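Local atomic coordinates of 4-hydroxybutyrate CoA-transferase (Porphyromonas gingivalis, PDB entry 3EH7), a protein that probably transfers coenzyme A from an acyl-CoA such as acetyl-CoA to a carboxylate such as 4-hydroxybutyrate. Residues A[29-40]-A[118-126]. Residues are numbered along the deposited sequence; the frame is centred on the assembly and turned at random.
Sequences ERVALSHAAGVP and LHIDVAIVQ
With CG opposite its own carbonyl carbon (chi1 -62°), D121 swings its carboxylate back to R30, where OD2 takes the backbone N on its anti side at 2.9 Å in a nearly straight bond. R30 sets CG trans to its backbone N (chi1 -170°) and bends at chi3, so that NH1 reaches H119 O at 2.8 Å while CD1 of L118 lies over one guanidinium face; a long, flexible arginine suits the start of the strand, since NH2 also forms a salt bridge with E58. R30 O accepts from both D121 N and V122 N. Beyond it the strands run parallel, A32 bonding through N to V122 O and through O to I124 N. I120 CD1 packs 3.9 Å from A32 CB, a methyl small enough to admit it. On the other face, branched I124 packs against both V31 and L33, its CD1 3.9 Å from V31 CG1. Where strand 30-33 ends, S34 N still donates to I124 O, and its short hydroxyl takes over as acceptor, OG receiving Q126 N at 2.9 Å. Extended Q126 sends NE2 above the carbonyl plane of G38 O, 3.0 Å away, while OE1 is held by N160. These are neighbouring inner strands of the N-terminal domain's parallel sheet: 30-33 is flanked beyond by 58-60 and 122-127 by 154-160, with helix 145-151 packed on the A32 and I120 side.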
loop_
_atom_site.group_PDB
_atom_site.type_symbol
_atom_site.label_atom_id
_atom_site.label_comp_id
_atom_site.label_asym_id
_atom_site.label_seq_id
_atom_site.Cartn_x
_atom_site.Cartn_y
_atom_site.Cartn_z
ATOM N N GLU A 29 -20.179 9.460 -23.685
ATOM C CA GLU A 29 -18.711 9.473 -23.706
ATOM C C GLU A 29 -18.160 9.930 -22.356
ATOM O O GLU A 29 -18.863 10.575 -21.572
ATOM C CB GLU A 29 -18.181 10.344 -24.854
ATOM C CG GLU A 29 -18.267 9.645 -26.242
ATOM C CD GLU A 29 -17.680 10.471 -27.362
ATOM O OE1 GLU A 29 -17.495 11.702 -27.169
ATOM O OE2 GLU A 29 -17.402 9.904 -28.453
ATOM N N ARG A 30 -16.937 9.534 -22.048
ATOM C CA ARG A 30 -16.248 10.048 -20.871
ATOM C C ARG A 30 -15.261 11.133 -21.303
ATOM O O ARG A 30 -14.446 10.924 -22.200
ATOM C CB ARG A 30 -15.519 8.954 -20.110
ATOM C CG ARG A 30 -15.025 9.440 -18.771
ATOM C CD ARG A 30 -14.122 8.464 -18.053
ATOM N NE ARG A 30 -14.849 7.533 -17.196
ATOM C CZ ARG A 30 -15.262 6.331 -17.577
ATOM N NH1 ARG A 30 -15.054 5.906 -18.825
ATOM N NH2 ARG A 30 -15.911 5.557 -16.724
ATOM N N VAL A 31 -15.350 12.288 -20.654
ATOM C CA VAL A 31 -14.556 13.459 -21.016
ATOM C C VAL A 31 -13.662 13.763 -19.843
ATOM O O VAL A 31 -14.163 13.925 -18.739
ATOM C CB VAL A 31 -15.467 14.676 -21.260
ATOM C CG1 VAL A 31 -14.651 15.883 -21.684
ATOM C CG2 VAL A 31 -16.528 14.345 -22.280
ATOM N N ALA A 32 -12.347 13.797 -20.073
ATOM C CA ALA A 32 -11.379 14.159 -19.044
ATOM C C ALA A 32 -11.013 15.629 -19.240
ATOM O O ALA A 32 -10.918 16.096 -20.374
ATOM C CB ALA A 32 -10.150 13.292 -19.150
ATOM N N LEU A 33 -10.853 16.358 -18.144
ATOM C CA LEU A 33 -10.511 17.784 -18.188
ATOM C C LEU A 33 -9.216 17.961 -17.495
ATOM O O LEU A 33 -8.950 17.236 -16.558
ATOM C CB LEU A 33 -11.539 18.628 -17.432
ATOM C CG LEU A 33 -12.996 18.626 -17.900
ATOM C CD1 LEU A 33 -13.790 19.554 -17.014
ATOM C CD2 LEU A 33 -13.095 19.048 -19.338
ATOM N N SER A 34 -8.429 18.946 -17.920
ATOM C CA SER A 34 -7.255 19.341 -17.142
ATOM C C SER A 34 -7.618 19.543 -15.680
ATOM O O SER A 34 -8.664 20.111 -15.355
ATOM C CB SER A 34 -6.609 20.634 -17.669
ATOM O OG SER A 34 -5.961 20.474 -18.901
ATOM N N HIS A 35 -6.738 19.070 -14.810
ATOM C CA HIS A 35 -6.958 19.046 -13.372
ATOM C C HIS A 35 -6.863 20.422 -12.718
ATOM O O HIS A 35 -6.084 21.267 -13.140
ATOM C CB HIS A 35 -5.926 18.105 -12.717
ATOM C CG HIS A 35 -6.118 17.914 -11.249
ATOM N ND1 HIS A 35 -7.350 17.642 -10.696
ATOM C CD2 HIS A 35 -5.231 17.893 -10.223
ATOM C CE1 HIS A 35 -7.221 17.499 -9.386
ATOM N NE2 HIS A 35 -5.947 17.663 -9.070
ATOM N N ALA A 36 -7.666 20.614 -11.668
ATOM C CA ALA A 36 -7.526 21.718 -10.709
ATOM C C ALA A 36 -7.450 23.099 -11.373
ATOM O O ALA A 36 -8.423 23.530 -12.016
ATOM C CB ALA A 36 -6.327 21.458 -9.718
ATOM N N ALA A 37 -6.338 23.807 -11.201
ATOM C CA ALA A 37 -6.268 25.226 -11.606
ATOM C C ALA A 37 -6.265 25.390 -13.119
ATOM O O ALA A 37 -6.574 26.481 -13.625
ATOM C CB ALA A 37 -5.040 25.927 -11.001
ATOM N N GLY A 38 -5.952 24.310 -13.829
ATOM C CA GLY A 38 -5.878 24.339 -15.273
ATOM C C GLY A 38 -7.133 23.877 -15.954
ATOM O O GLY A 38 -7.107 23.539 -17.106
ATOM N N VAL A 39 -8.233 23.827 -15.228
ATOM C CA VAL A 39 -9.507 23.436 -15.830
ATOM C C VAL A 39 -9.749 24.371 -17.024
ATOM O O VAL A 39 -9.580 25.576 -16.906
ATOM C CB VAL A 39 -10.671 23.518 -14.796
ATOM C CG1 VAL A 39 -11.955 23.949 -15.461
ATOM C CG2 VAL A 39 -10.875 22.174 -14.081
ATOM N N PRO A 40 -10.092 23.814 -18.184
ATOM C CA PRO A 40 -10.276 24.650 -19.372
ATOM C C PRO A 40 -11.598 25.449 -19.322
ATOM O O PRO A 40 -12.626 24.974 -19.780
ATOM C CB PRO A 40 -10.291 23.614 -20.504
ATOM C CG PRO A 40 -10.847 22.402 -19.860
ATOM C CD PRO A 40 -10.267 22.384 -18.491
ATOM N N LEU A 118 -9.523 2.532 -17.758
ATOM C CA LEU A 118 -10.312 3.758 -17.583
ATOM C C LEU A 118 -10.294 4.453 -18.914
ATOM O O LEU A 118 -9.295 5.093 -19.267
ATOM C CB LEU A 118 -9.713 4.661 -16.492
ATOM C CG LEU A 118 -10.279 6.074 -16.294
ATOM C CD1 LEU A 118 -11.695 6.076 -15.816
ATOM C CD2 LEU A 118 -9.422 6.800 -15.281
ATOM N N HIS A 119 -11.380 4.299 -19.671
ATOM C CA HIS A 119 -11.429 4.754 -21.037
ATOM C C HIS A 119 -11.853 6.213 -21.087
ATOM O O HIS A 119 -12.859 6.604 -20.482
ATOM C CB HIS A 119 -12.406 3.887 -21.853
ATOM C CG HIS A 119 -12.609 4.357 -23.258
ATOM N ND1 HIS A 119 -11.785 3.978 -24.298
ATOM C CD2 HIS A 119 -13.530 5.195 -23.796
ATOM C CE1 HIS A 119 -12.192 4.561 -25.416
ATOM N NE2 HIS A 119 -13.250 5.302 -25.139
ATOM N N ILE A 120 -11.107 7.004 -21.847
ATOM C CA ILE A 120 -11.405 8.409 -22.019
ATOM C C ILE A 120 -11.659 8.666 -23.503
ATOM O O ILE A 120 -10.769 8.487 -24.338
ATOM C CB ILE A 120 -10.245 9.272 -21.515
ATOM C CG1 ILE A 120 -10.241 9.266 -19.991
ATOM C CG2 ILE A 120 -10.356 10.690 -22.067
ATOM C CD1 ILE A 120 -8.926 9.617 -19.424
ATOM N N ASP A 121 -12.865 9.103 -23.834
ATOM C CA ASP A 121 -13.177 9.342 -25.206
ATOM C C ASP A 121 -12.669 10.709 -25.666
ATOM O O ASP A 121 -12.295 10.870 -26.831
ATOM C CB ASP A 121 -14.683 9.258 -25.408
ATOM C CG ASP A 121 -15.249 7.878 -25.067
ATOM O OD1 ASP A 121 -15.208 6.989 -25.936
ATOM O OD2 ASP A 121 -15.728 7.692 -23.936
ATOM N N VAL A 122 -12.698 11.689 -24.762
ATOM C CA VAL A 122 -12.376 13.072 -25.071
ATOM C C VAL A 122 -11.515 13.659 -23.953
ATOM O O VAL A 122 -11.821 13.474 -22.775
ATOM C CB VAL A 122 -13.639 13.902 -25.242
ATOM C CG1 VAL A 122 -13.296 15.354 -25.574
ATOM C CG2 VAL A 122 -14.486 13.322 -26.340
ATOM N N ALA A 123 -10.418 14.313 -24.329
ATOM C CA ALA A 123 -9.571 15.043 -23.389
ATOM C C ALA A 123 -9.686 16.507 -23.762
ATOM O O ALA A 123 -9.406 16.883 -24.909
ATOM C CB ALA A 123 -8.108 14.592 -23.491
ATOM N N ILE A 124 -10.135 17.331 -22.823
ATOM C CA ILE A 124 -10.110 18.775 -23.024
ATOM C C ILE A 124 -9.009 19.287 -22.100
ATOM O O ILE A 124 -9.182 19.316 -20.876
ATOM C CB ILE A 124 -11.448 19.461 -22.739
ATOM C CG1 ILE A 124 -12.602 18.734 -23.411
ATOM C CG2 ILE A 124 -11.439 20.873 -23.298
ATOM C CD1 ILE A 124 -13.962 19.411 -23.194
ATOM N N VAL A 125 -7.875 19.660 -22.693
ATOM C CA VAL A 125 -6.762 20.131 -21.913
ATOM C C VAL A 125 -6.433 21.599 -22.193
ATOM O O VAL A 125 -6.399 22.027 -23.344
ATOM C CB VAL A 125 -5.521 19.209 -22.073
ATOM C CG1 VAL A 125 -5.830 17.847 -21.442
ATOM C CG2 VAL A 125 -5.064 19.089 -23.537
ATOM N N GLN A 126 -6.173 22.347 -21.122
ATOM C CA GLN A 126 -5.660 23.691 -21.238
ATOM C C GLN A 126 -4.126 23.691 -21.428
ATOM O O GLN A 126 -3.405 22.971 -20.748
ATOM C CB GLN A 126 -6.079 24.549 -20.053
ATOM C CG GLN A 126 -5.755 25.992 -20.295
ATOM C CD GLN A 126 -5.985 26.898 -19.121
ATOM O OE1 GLN A 126 -5.598 28.059 -19.177
ATOM N NE2 GLN A 126 -6.635 26.396 -18.061
HETATM O O HOH W 1 -14.276 10.479 -29.091
HETATM O O HOH W 2 -14.648 8.103 -28.685
HETATM O O HOH W 3 -3.420 20.631 -18.855
HETATM O O HOH W 4 -8.158 27.539 -15.504
#